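Local structure of alpha-galactosidase (Thermus thermophilus, 6LCJ) at residues 14-18 with 29-33; 216-220 with 295-299; 65-69 with 372-376; 423-427 with 465-469. The protein probably hydrolyses terminal alpha-galactosyl residues from galactose-containing oligosaccharides and assembles as a hexamer. All blocks are in the same frame, centred on the assembly; numbering follows the deposited sequence.

Interaction 1 of 4, residues 14-18 with 29-33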
loop_
_atom_site.group_PDB
_atom_site.type_symbol
_atom_site.label_atom_id
_atom_site.label_comp_id
_atom_site.label_asym_id
_atom_site.label_seq_id
_atom_site.Cartn_x
_atom_site.Cartn_y
_atom_site.Cartn_z
ATOM N N PHE E 14 23.765 19.673 -32.504
ATOM C CA PHE E 14 24.367 20.083 -31.248
ATOM C C PHE E 14 24.639 18.849 -30.405
ATOM O O PHE E 14 23.861 17.888 -30.423
ATOM C CB PHE E 14 23.455 21.063 -30.505
ATOM C CG PHE E 14 23.238 22.348 -31.247
ATOM C CD1 PHE E 14 24.249 23.293 -31.330
ATOM C CD2 PHE E 14 22.037 22.598 -31.897
ATOM C CE1 PHE E 14 24.059 24.466 -32.034
ATOM C CE2 PHE E 14 21.843 23.768 -32.602
ATOM C CZ PHE E 14 22.855 24.705 -32.663
ATOM N N LEU E 15 25.756 18.863 -29.681
ATOM C CA LEU E 15 26.099 17.699 -28.883
ATOM C C LEU E 15 27.015 18.094 -27.745
ATOM O O LEU E 15 27.636 19.158 -27.741
ATOM C CB LEU E 15 26.785 16.601 -29.702
ATOM C CG LEU E 15 28.204 16.999 -30.081
ATOM C CD1 LEU E 15 29.171 15.852 -30.021
ATOM C CD2 LEU E 15 28.108 17.516 -31.438
ATOM N N ARG E 16 27.115 17.183 -26.793
ATOM C CA ARG E 16 27.984 17.336 -25.647
ATOM C C ARG E 16 28.879 16.113 -25.572
ATOM O O ARG E 16 28.394 14.999 -25.368
ATOM C CB ARG E 16 27.169 17.496 -24.370
ATOM C CG ARG E 16 27.868 18.349 -23.365
ATOM C CD ARG E 16 27.026 18.491 -22.146
ATOM N NE ARG E 16 27.843 18.902 -21.021
ATOM C CZ ARG E 16 27.372 19.578 -19.985
ATOM N NH1 ARG E 16 26.084 19.918 -19.944
ATOM N NH2 ARG E 16 28.189 19.910 -18.996
ATOM N N ALA E 17 30.176 16.320 -25.759
ATOM C CA ALA E 17 31.145 15.243 -25.706
ATOM C C ALA E 17 32.475 15.836 -25.269
ATOM O O ALA E 17 32.656 17.054 -25.264
ATOM C CB ALA E 17 31.265 14.532 -27.060
ATOM N N GLU E 18 33.404 14.962 -24.890
ATOM C CA GLU E 18 34.712 15.424 -24.450
ATOM C C GLU E 18 35.686 15.617 -25.600
ATOM O O GLU E 18 36.654 16.368 -25.452
ATOM C CB GLU E 18 35.316 14.456 -23.445
ATOM C CG GLU E 18 34.408 14.183 -22.274
ATOM C CD GLU E 18 35.065 13.295 -21.244
ATOM O OE1 GLU E 18 34.327 12.550 -20.560
ATOM O OE2 GLU E 18 36.319 13.338 -21.128
ATOM N N LEU E 29 33.259 10.686 -31.522
ATOM C CA LEU E 29 33.181 11.369 -30.242
ATOM C C LEU E 29 33.985 10.594 -29.214
ATOM O O LEU E 29 34.284 9.411 -29.398
ATOM C CB LEU E 29 31.725 11.495 -29.786
ATOM C CG LEU E 29 30.750 12.011 -30.847
ATOM C CD1 LEU E 29 29.353 12.150 -30.265
ATOM C CD2 LEU E 29 31.231 13.343 -31.432
ATOM N N TRP E 30 34.345 11.273 -28.125
ATOM C CA TRP E 30 34.906 10.592 -26.967
ATOM C C TRP E 30 34.162 10.983 -25.706
ATOM O O TRP E 30 33.779 12.144 -25.541
ATOM C CB TRP E 30 36.375 10.897 -26.782
ATOM C CG TRP E 30 37.172 9.750 -27.190
ATOM C CD1 TRP E 30 37.500 8.656 -26.431
ATOM C CD2 TRP E 30 37.714 9.525 -28.493
ATOM N NE1 TRP E 30 38.236 7.766 -27.190
ATOM C CE2 TRP E 30 38.384 8.280 -28.457
ATOM C CE3 TRP E 30 37.716 10.265 -29.683
ATOM C CZ2 TRP E 30 39.044 7.759 -29.569
ATOM C CZ3 TRP E 30 38.370 9.748 -30.781
ATOM C CH2 TRP E 30 39.029 8.508 -30.717
ATOM N N GLY E 31 33.961 10.012 -24.816
ATOM C CA GLY E 31 33.384 10.324 -23.526
ATOM C C GLY E 31 32.591 9.213 -22.886
ATOM O O GLY E 31 31.858 8.484 -23.562
ATOM N N ARG E 32 32.734 9.076 -21.569
ATOM C CA ARG E 32 31.907 8.129 -20.835
ATOM C C ARG E 32 30.430 8.392 -21.084
ATOM O O ARG E 32 29.640 7.453 -21.235
ATOM C CB ARG E 32 32.224 8.192 -19.341
ATOM C CG ARG E 32 32.047 6.860 -18.624
ATOM C CD ARG E 32 31.670 7.049 -17.161
ATOM N NE ARG E 32 31.083 5.843 -16.571
ATOM C CZ ARG E 32 29.895 5.813 -15.960
ATOM N NH1 ARG E 32 29.165 6.918 -15.865
ATOM N NH2 ARG E 32 29.427 4.677 -15.450
ATOM N N GLU E 33 30.037 9.659 -21.151
ATOM C CA GLU E 33 28.669 10.013 -21.495
ATOM C C GLU E 33 28.681 11.066 -22.588
ATOM O O GLU E 33 29.455 12.024 -22.520
ATOM C CB GLU E 33 27.883 10.525 -20.287
ATOM C CG GLU E 33 26.403 10.605 -20.601
ATOM C CD GLU E 33 25.564 11.035 -19.427
ATOM O OE1 GLU E 33 25.761 10.499 -18.308
ATOM O OE2 GLU E 33 24.709 11.924 -19.633
#

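Interaction 2 of 4, residues 216-220 with 295-299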
loop_
_atom_site.group_PDB
_atom_site.type_symbol
_atom_site.label_atom_id
_atom_site.label_comp_id
_atom_site.label_asym_id
_atom_site.label_seq_id
_atom_site.Cartn_x
_atom_site.Cartn_y
_atom_site.Cartn_z
ATOM N N MET E 216 30.336 -39.528 -28.531
ATOM C CA MET E 216 30.193 -38.467 -29.521
ATOM C C MET E 216 31.259 -38.541 -30.601
ATOM O O MET E 216 31.017 -38.092 -31.726
ATOM C CB MET E 216 30.218 -37.092 -28.843
ATOM C CG MET E 216 29.151 -36.916 -27.775
ATOM S SD MET E 216 27.482 -37.397 -28.295
ATOM C CE MET E 216 27.148 -36.182 -29.578
ATOM N N ALA E 217 32.431 -39.094 -30.301
ATOM C CA ALA E 217 33.469 -39.156 -31.325
ATOM C C ALA E 217 33.098 -40.135 -32.428
ATOM O O ALA E 217 33.490 -39.940 -33.582
ATOM C CB ALA E 217 34.808 -39.541 -30.702
ATOM N N PHE E 218 32.333 -41.174 -32.092
ATOM C CA PHE E 218 31.875 -42.135 -33.089
ATOM C C PHE E 218 30.884 -41.496 -34.054
ATOM O O PHE E 218 31.031 -41.599 -35.281
ATOM C CB PHE E 218 31.247 -43.334 -32.380
ATOM C CG PHE E 218 30.338 -44.144 -33.245
ATOM C CD1 PHE E 218 30.859 -45.045 -34.166
ATOM C CD2 PHE E 218 28.958 -44.016 -33.136
ATOM C CE1 PHE E 218 30.020 -45.801 -34.977
ATOM C CE2 PHE E 218 28.107 -44.770 -33.937
ATOM C CZ PHE E 218 28.643 -45.665 -34.863
ATOM N N LEU E 219 29.859 -40.837 -33.507
ATOM C CA LEU E 219 28.896 -40.094 -34.312
ATOM C C LEU E 219 29.578 -39.149 -35.295
ATOM O O LEU E 219 29.188 -39.070 -36.464
ATOM C CB LEU E 219 27.969 -39.312 -33.387
ATOM C CG LEU E 219 26.529 -39.095 -33.825
ATOM C CD1 LEU E 219 25.920 -40.394 -34.305
ATOM C CD2 LEU E 219 25.776 -38.544 -32.637
ATOM N N ALA E 220 30.592 -38.410 -34.844
ATOM C CA ALA E 220 31.238 -37.466 -35.751
ATOM C C ALA E 220 31.990 -38.178 -36.870
ATOM O O ALA E 220 32.068 -37.655 -37.985
ATOM C CB ALA E 220 32.186 -36.540 -34.987
ATOM N N ALA E 295 38.697 -32.560 -30.490
ATOM C CA ALA E 295 39.321 -33.877 -30.447
ATOM C C ALA E 295 38.326 -34.957 -30.817
ATOM O O ALA E 295 38.699 -35.974 -31.408
ATOM C CB ALA E 295 39.906 -34.144 -29.065
ATOM N N TRP E 296 37.054 -34.741 -30.494
ATOM C CA TRP E 296 36.003 -35.681 -30.847
ATOM C C TRP E 296 35.750 -35.755 -32.346
ATOM O O TRP E 296 35.130 -36.720 -32.798
ATOM C CB TRP E 296 34.712 -35.285 -30.140
ATOM C CG TRP E 296 34.620 -35.791 -28.756
ATOM C CD1 TRP E 296 35.397 -36.741 -28.185
ATOM C CD2 TRP E 296 33.670 -35.383 -27.757
ATOM N NE1 TRP E 296 35.002 -36.951 -26.882
ATOM C CE2 TRP E 296 33.943 -36.128 -26.598
ATOM C CE3 TRP E 296 32.617 -34.457 -27.735
ATOM C CZ2 TRP E 296 33.203 -35.981 -25.423
ATOM C CZ3 TRP E 296 31.888 -34.310 -26.575
ATOM C CH2 TRP E 296 32.186 -35.071 -25.427
ATOM N N GLY E 297 36.179 -34.756 -33.120
ATOM C CA GLY E 297 35.888 -34.712 -34.542
ATOM C C GLY E 297 34.984 -33.578 -34.994
ATOM O O GLY E 297 34.833 -33.380 -36.213
ATOM N N TYR E 298 34.389 -32.816 -34.070
ATOM C CA TYR E 298 33.535 -31.692 -34.440
ATOM C C TYR E 298 34.376 -30.449 -34.683
ATOM O O TYR E 298 35.202 -30.089 -33.841
ATOM C CB TYR E 298 32.509 -31.420 -33.341
ATOM C CG TYR E 298 31.655 -32.620 -33.038
ATOM C CD1 TYR E 298 32.101 -33.617 -32.178
ATOM C CD2 TYR E 298 30.414 -32.780 -33.637
ATOM C CE1 TYR E 298 31.330 -34.721 -31.915
ATOM C CE2 TYR E 298 29.632 -33.883 -33.367
ATOM C CZ TYR E 298 30.098 -34.847 -32.514
ATOM O OH TYR E 298 29.324 -35.941 -32.245
ATOM N N ASP E 299 34.161 -29.778 -35.822
ATOM C CA ASP E 299 34.810 -28.492 -36.083
ATOM C C ASP E 299 33.808 -27.382 -36.419
ATOM O O ASP E 299 34.198 -26.335 -36.942
ATOM C CB ASP E 299 35.842 -28.629 -37.200
ATOM C CG ASP E 299 35.227 -29.097 -38.508
ATOM O OD1 ASP E 299 34.116 -29.666 -38.482
ATOM O OD2 ASP E 299 35.866 -28.900 -39.564
#

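Interaction 3 of 4, residues 65-69 with 372-376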
loop_
_atom_site.group_PDB
_atom_site.type_symbol
_atom_site.label_atom_id
_atom_site.label_comp_id
_atom_site.label_asym_id
_atom_site.label_seq_id
_atom_site.Cartn_x
_atom_site.Cartn_y
_atom_site.Cartn_z
ATOM N N PRO E 65 7.701 1.863 -22.287
ATOM C CA PRO E 65 7.927 0.436 -22.559
ATOM C C PRO E 65 7.128 -0.466 -21.627
ATOM O O PRO E 65 7.020 -0.215 -20.424
ATOM C CB PRO E 65 9.435 0.269 -22.338
ATOM C CG PRO E 65 9.856 1.469 -21.530
ATOM C CD PRO E 65 8.951 2.574 -21.949
ATOM N N THR E 66 6.596 -1.550 -22.195
ATOM C CA THR E 66 5.797 -2.525 -21.453
ATOM C C THR E 66 6.705 -3.480 -20.681
ATOM O O THR E 66 7.603 -4.078 -21.274
ATOM C CB THR E 66 4.916 -3.328 -22.412
ATOM O OG1 THR E 66 4.258 -2.450 -23.339
ATOM C CG2 THR E 66 3.889 -4.138 -21.653
ATOM N N PRO E 67 6.486 -3.675 -19.380
ATOM C CA PRO E 67 7.292 -4.655 -18.640
ATOM C C PRO E 67 7.165 -6.046 -19.238
ATOM O O PRO E 67 6.090 -6.466 -19.661
ATOM C CB PRO E 67 6.710 -4.602 -17.223
ATOM C CG PRO E 67 6.007 -3.264 -17.141
ATOM C CD PRO E 67 5.487 -3.015 -18.520
ATOM N N LEU E 68 8.283 -6.761 -19.260
ATOM C CA LEU E 68 8.355 -8.102 -19.812
ATOM C C LEU E 68 8.102 -9.095 -18.691
ATOM O O LEU E 68 8.692 -8.981 -17.613
ATOM C CB LEU E 68 9.727 -8.339 -20.450
ATOM C CG LEU E 68 9.984 -9.642 -21.208
ATOM C CD1 LEU E 68 10.966 -9.391 -22.337
ATOM C CD2 LEU E 68 10.498 -10.743 -20.298
ATOM N N LEU E 69 7.238 -10.069 -18.944
ATOM C CA LEU E 69 6.860 -11.068 -17.959
ATOM C C LEU E 69 7.174 -12.452 -18.491
ATOM O O LEU E 69 7.281 -12.648 -19.708
ATOM C CB LEU E 69 5.363 -10.980 -17.617
ATOM C CG LEU E 69 4.881 -9.644 -17.042
ATOM C CD1 LEU E 69 3.411 -9.717 -16.682
ATOM C CD2 LEU E 69 5.721 -9.252 -15.847
ATOM N N LEU E 372 2.266 -11.706 -22.032
ATOM C CA LEU E 372 3.472 -11.562 -21.234
ATOM C C LEU E 372 4.418 -10.502 -21.789
ATOM O O LEU E 372 5.456 -10.232 -21.175
ATOM C CB LEU E 372 4.181 -12.919 -21.125
ATOM C CG LEU E 372 3.303 -14.021 -20.524
ATOM C CD1 LEU E 372 3.901 -15.396 -20.778
ATOM C CD2 LEU E 372 3.096 -13.792 -19.045
ATOM N N ALA E 373 4.091 -9.911 -22.936
ATOM C CA ALA E 373 4.876 -8.830 -23.533
ATOM C C ALA E 373 6.350 -9.231 -23.690
ATOM O O ALA E 373 7.269 -8.494 -23.318
ATOM C CB ALA E 373 4.721 -7.550 -22.711
ATOM N N ASP E 374 6.571 -10.430 -24.241
ATOM C CA ASP E 374 7.907 -11.002 -24.426
ATOM C C ASP E 374 8.136 -11.273 -25.908
ATOM O O ASP E 374 7.843 -12.373 -26.407
ATOM C CB ASP E 374 8.077 -12.284 -23.611
ATOM C CG ASP E 374 9.441 -12.942 -23.817
ATOM O OD1 ASP E 374 10.347 -12.334 -24.445
ATOM O OD2 ASP E 374 9.614 -14.083 -23.338
ATOM N N PRO E 375 8.681 -10.313 -26.652
ATOM C CA PRO E 375 8.957 -10.539 -28.071
ATOM C C PRO E 375 10.246 -11.301 -28.349
ATOM O O PRO E 375 10.710 -11.296 -29.489
ATOM C CB PRO E 375 9.041 -9.106 -28.607
ATOM C CG PRO E 375 9.677 -8.379 -27.470
ATOM C CD PRO E 375 9.063 -8.956 -26.235
ATOM N N THR E 376 10.836 -11.959 -27.360
ATOM C CA THR E 376 12.081 -12.691 -27.539
ATOM C C THR E 376 11.879 -14.199 -27.564
ATOM O O THR E 376 12.861 -14.941 -27.700
ATOM C CB THR E 376 13.103 -12.335 -26.434
ATOM O OG1 THR E 376 12.778 -13.032 -25.224
ATOM C CG2 THR E 376 13.160 -10.832 -26.168
HETATM O O HOH W 1 8.026 -5.895 -23.118
HETATM O O HOH W 2 8.146 -14.841 -21.221
#

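Interaction 4 of 4, residues 423-427 with 465-469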
loop_
_atom_site.group_PDB
_atom_site.type_symbol
_atom_site.label_atom_id
_atom_site.label_comp_id
_atom_site.label_asym_id
_atom_site.label_seq_id
_atom_site.Cartn_x
_atom_site.Cartn_y
_atom_site.Cartn_z
ATOM N N ALA E 423 13.792 -16.132 -47.801
ATOM C CA ALA E 423 14.406 -14.984 -48.467
ATOM C C ALA E 423 15.541 -14.389 -47.637
ATOM O O ALA E 423 16.562 -13.960 -48.191
ATOM C CB ALA E 423 13.346 -13.925 -48.760
ATOM N N LEU E 424 15.386 -14.350 -46.310
ATOM C CA LEU E 424 16.459 -13.831 -45.463
ATOM C C LEU E 424 17.679 -14.748 -45.451
ATOM O O LEU E 424 18.806 -14.259 -45.315
ATOM C CB LEU E 424 15.956 -13.601 -44.038
ATOM C CG LEU E 424 15.062 -12.374 -43.824
ATOM C CD1 LEU E 424 15.027 -12.016 -42.359
ATOM C CD2 LEU E 424 15.517 -11.194 -44.654
ATOM N N ALA E 425 17.492 -16.065 -45.589
ATOM C CA ALA E 425 18.642 -16.951 -45.772
ATOM C C ALA E 425 19.374 -16.650 -47.078
ATOM O O ALA E 425 20.609 -16.632 -47.118
ATOM C CB ALA E 425 18.202 -18.416 -45.740
ATOM N N HIS E 426 18.637 -16.412 -48.161
ATOM C CA HIS E 426 19.294 -16.031 -49.407
ATOM C C HIS E 426 20.054 -14.721 -49.242
ATOM O O HIS E 426 21.199 -14.604 -49.677
ATOM C CB HIS E 426 18.277 -15.911 -50.536
ATOM C CG HIS E 426 17.789 -17.221 -51.067
ATOM N ND1 HIS E 426 18.642 -18.224 -51.471
ATOM C CD2 HIS E 426 16.533 -17.681 -51.289
ATOM C CE1 HIS E 426 17.934 -19.251 -51.904
ATOM N NE2 HIS E 426 16.654 -18.947 -51.809
ATOM N N PHE E 427 19.447 -13.732 -48.588
ATOM C CA PHE E 427 20.112 -12.441 -48.443
ATOM C C PHE E 427 21.388 -12.553 -47.605
ATOM O O PHE E 427 22.432 -12.010 -47.968
ATOM C CB PHE E 427 19.149 -11.429 -47.836
ATOM C CG PHE E 427 19.696 -10.032 -47.780
ATOM C CD1 PHE E 427 19.711 -9.232 -48.909
ATOM C CD2 PHE E 427 20.194 -9.515 -46.594
ATOM C CE1 PHE E 427 20.202 -7.940 -48.859
ATOM C CE2 PHE E 427 20.685 -8.222 -46.540
ATOM C CZ PHE E 427 20.694 -7.441 -47.677
ATOM N N ARG E 465 11.832 -4.130 -47.856
ATOM C CA ARG E 465 11.544 -4.604 -49.199
ATOM C C ARG E 465 12.818 -5.158 -49.805
ATOM O O ARG E 465 13.825 -4.453 -49.902
ATOM C CB ARG E 465 10.970 -3.484 -50.064
ATOM C CG ARG E 465 9.963 -2.589 -49.342
ATOM C CD ARG E 465 8.858 -2.106 -50.285
ATOM N NE ARG E 465 9.280 -2.088 -51.687
ATOM C CZ ARG E 465 10.087 -1.174 -52.225
ATOM N NH1 ARG E 465 10.572 -0.188 -51.471
ATOM N NH2 ARG E 465 10.419 -1.256 -53.513
ATOM N N PHE E 466 12.775 -6.417 -50.199
ATOM C CA PHE E 466 13.882 -7.041 -50.893
ATOM C C PHE E 466 13.400 -7.507 -52.254
ATOM O O PHE E 466 12.200 -7.683 -52.489
ATOM C CB PHE E 466 14.450 -8.217 -50.096
ATOM C CG PHE E 466 14.943 -7.833 -48.732
ATOM C CD1 PHE E 466 14.052 -7.475 -47.730
ATOM C CD2 PHE E 466 16.296 -7.825 -48.452
ATOM C CE1 PHE E 466 14.500 -7.103 -46.486
ATOM C CE2 PHE E 466 16.747 -7.468 -47.201
ATOM C CZ PHE E 466 15.849 -7.100 -46.217
ATOM N N ARG E 467 14.348 -7.672 -53.158
ATOM C CA ARG E 467 14.099 -8.329 -54.427
ATOM C C ARG E 467 14.925 -9.602 -54.417
ATOM O O ARG E 467 16.157 -9.545 -54.456
ATOM C CB ARG E 467 14.449 -7.431 -55.611
ATOM C CG ARG E 467 13.572 -7.705 -56.822
ATOM C CD ARG E 467 13.495 -6.516 -57.771
ATOM N NE ARG E 467 14.530 -6.566 -58.805
ATOM C CZ ARG E 467 14.569 -7.464 -59.788
ATOM N NH1 ARG E 467 13.631 -8.402 -59.884
ATOM N NH2 ARG E 467 15.550 -7.422 -60.685
ATOM N N VAL E 468 14.240 -10.739 -54.330
ATOM C CA VAL E 468 14.860 -12.060 -54.278
ATOM C C VAL E 468 14.666 -12.699 -55.642
ATOM O O VAL E 468 13.525 -12.920 -56.070
ATOM C CB VAL E 468 14.258 -12.933 -53.164
ATOM C CG1 VAL E 468 15.028 -14.242 -53.028
ATOM C CG2 VAL E 468 14.248 -12.182 -51.838
ATOM N N GLY E 469 15.778 -12.997 -56.320
ATOM C CA GLY E 469 15.741 -13.282 -57.743
ATOM C C GLY E 469 14.949 -12.206 -58.458
ATOM O O GLY E 469 15.297 -11.022 -58.388
#

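Interaction 1 of 4, residues 14-18 with 29-33
In the N-terminal beta-sandwich, a domain shared by family 36 glycosidases, Leu15 and Ala17 of one sheet meet Leu29 of the other close to the point where the chain crosses between the two layers. Leu15 and Leu29 reach for each other tip to tip, with Leu15 CD1 lying 3.5 Å from Leu29 CD2 and 3.7 Å from Leu29 CD1. The turn of chi1 in Leu15, 72°, which sets CG between the backbone N and the carbonyl carbon, brings CD1 against the leucine opposite. Further along, the methyl of Ala17 packs on the base of that leucine, Ala17 CB to Leu29 CB at 4.1 Å. The one hydrogen bond across the contact joins the backbones at the crossing: Glu18 N donates to Trp30 O at 2.9 Å. Glu18 then lays its extended side chain beside Gly31, Glu18 OE1 standing 3.8 Å from Gly31 CA. Gly31 adopts backbone angles in which a side chain would strike the preceding carbonyl oxygen, and Gly31 O accepts a hydrogen bond from Trp133 NE1. Strand 12-17 pairs with strands 2-7 and 33-37 in one sheet, whereas strand 26-30 runs between strands 19-23 and 132-137 in the other; Leu15 also touches Val36, and Leu29 rests on Leu20 and Leu135.

Interaction 2 of 4, residues 216-220 with 295-299
Tyr298 OH donates a hydrogen bond to Met216 O, 2.8 Å away, tying helix 216-224 to the start of strand 298-303 in the (beta/alpha)8 barrel. The hydroxyl comes in tilted 25° from the carbonyl plane, and Ala220 N, the helical donor one turn on, reaches the same oxygen from the other face, so two bonds grip it. Ala220 CB sits over the face of the Tyr298 ring in a CH-pi contact, 3.8 Å from the centroid. A second such contact places Met216 CB above the six-membered ring of Trp296, 4.0 Å from its centroid, while Ala217 CB meets CD1 on the five-membered ring of the indole. Bent at chi2 and chi3, the methionine chain carries CE round to 3.5 Å from Tyr298 OH.

Behind this shell, Gly297 ends helix 280-296 in a Schellman motif and turns the chain into the strand; its O is bonded by Arg224. Tyr298 is backed by Ala230, Leu232 and Ile195 of the neighbouring barrel strands, and Met216 by Trp199 and Pro208. A beta-carbon on Gly297 would fall a tight 3.1 Å from Ala220 CB, besides clashing with the preceding carbonyl oxygen.

Interaction 3 of 4, residues 65-69 with 372-376
Leu69 N donates to Leu372 O at 2.9 Å and fixes the close-packed part of this contact between two loops. Around it, Leu372 CB comes to 3.4 Å from Leu69 O, and Leu69 CB lies against Leu372 CD2. Ala373, where the chain leaves helix 366-371 with positive phi, presses its methyl CB to 3.5 Å from Pro67 O and also touches Thr66 CG2. Leu68, buried like Leu372, has CG anti to its backbone N (chi1 -175°) and lies across the opposing loop, with Leu68 CG at 3.6 Å from Ala373 O and CD1 beside Asp374 OD1.

Elsewhere the loops meet through water. One water donates to both Thr66 O and Ala373 O; another bridges Leu69 O and Asp374 OD2, and Thr66 and Leu69 are exposed residues at this margin. Asp374 organises its own loop as an Asx turn, OD1 accepting from Thr376 N at 3.0 Å, above the carboxylate plane, and from Thr376 OG1 at 2.6 Å through its syn lone pair. Replacing it with alanine would probably leave both Thr376 donors and the salt-bridged Arg368 without their mate, and the second water with one holder fewer.

The loop 65-69 runs between strand 56-59 of the N-terminal sandwich and helix 80-84, whereas 372-376 links helices 366-371 and 380-388; Arg74 NE hydrogen-bonds to Leu68 O, and Glu367 of a neighbouring subunit packs on Leu372.

Interaction 4 of 4, residues 423-427 with 465-469
Phe427 and Phe466 form the aromatic part of this contact, a T-shaped pair in which Phe466 presents its edge to the face of Phe427. The centroids are 5.0 Å apart and the planes stand at 78°. Phe466 CE2 lies over the centre of the Phe427 ring, 3.7 Å above its plane, while Phe466 CD2 is 3.7 Å from Phe427 CD1. With CG anti to the backbone N (chi1 -174°), the Phe427 ring extends from a CB that already points at the strand and turns a face to Phe466. An alanine in place of this phenylalanine would remove that ring, and the edge of Phe466 would probably lose the face it points into, leaving a gap beside Met394 and Val458.

Helix 415-428, which leads into barrel strand 431-433, here packs against strand 465-468, the middle member of the three-stranded antiparallel sheet near the C-terminus. The axes of the short segments 423-427 and 465-468 approach to 9.4 Å at an angle of 77°, so the helix crosses the strand almost at right angles and meets Phe466 and Val468, which point to the same side of the sheet.

The remaining contacts bring aliphatic groups against one another or against ring atoms. Val468 divides its branches between two helix residues: Val468 CG2 meets Ala423 CB at 3.7 Å, and CG1 approaches His426 CD2 at 4.1 Å. Leu424 CD2 reaches Phe466 CZ more loosely, at 4.4 Å. Tyr475 also meets the Phe466 ring, and Phe451 packs edge-to-face with His426.

All four contacts are partly buried and none touches another. Interactions 1 and 2 lie on opposite sides of the chain's centre, about 50 Å apart between centres: one joins the two sheets of the N-terminal sandwich, the other a barrel helix and the turn from helix 280-296 into strand 298-303. Interaction 3 brings a loop that follows the sandwich onto a loop between barrel helices, and is the contact here that uses waters. Interaction 4 sets another barrel helix on the C-terminal sheet, without any hydrogen bond across it. Aliphatic packing and one backbone bond carry interaction 1, rings interactions 2 and 4, though only interaction 2 adds a tyrosine hydroxyl bond. Among the residues that touch, interactions 1 and 3 include exposed ones; interactions 2 and 4 do not.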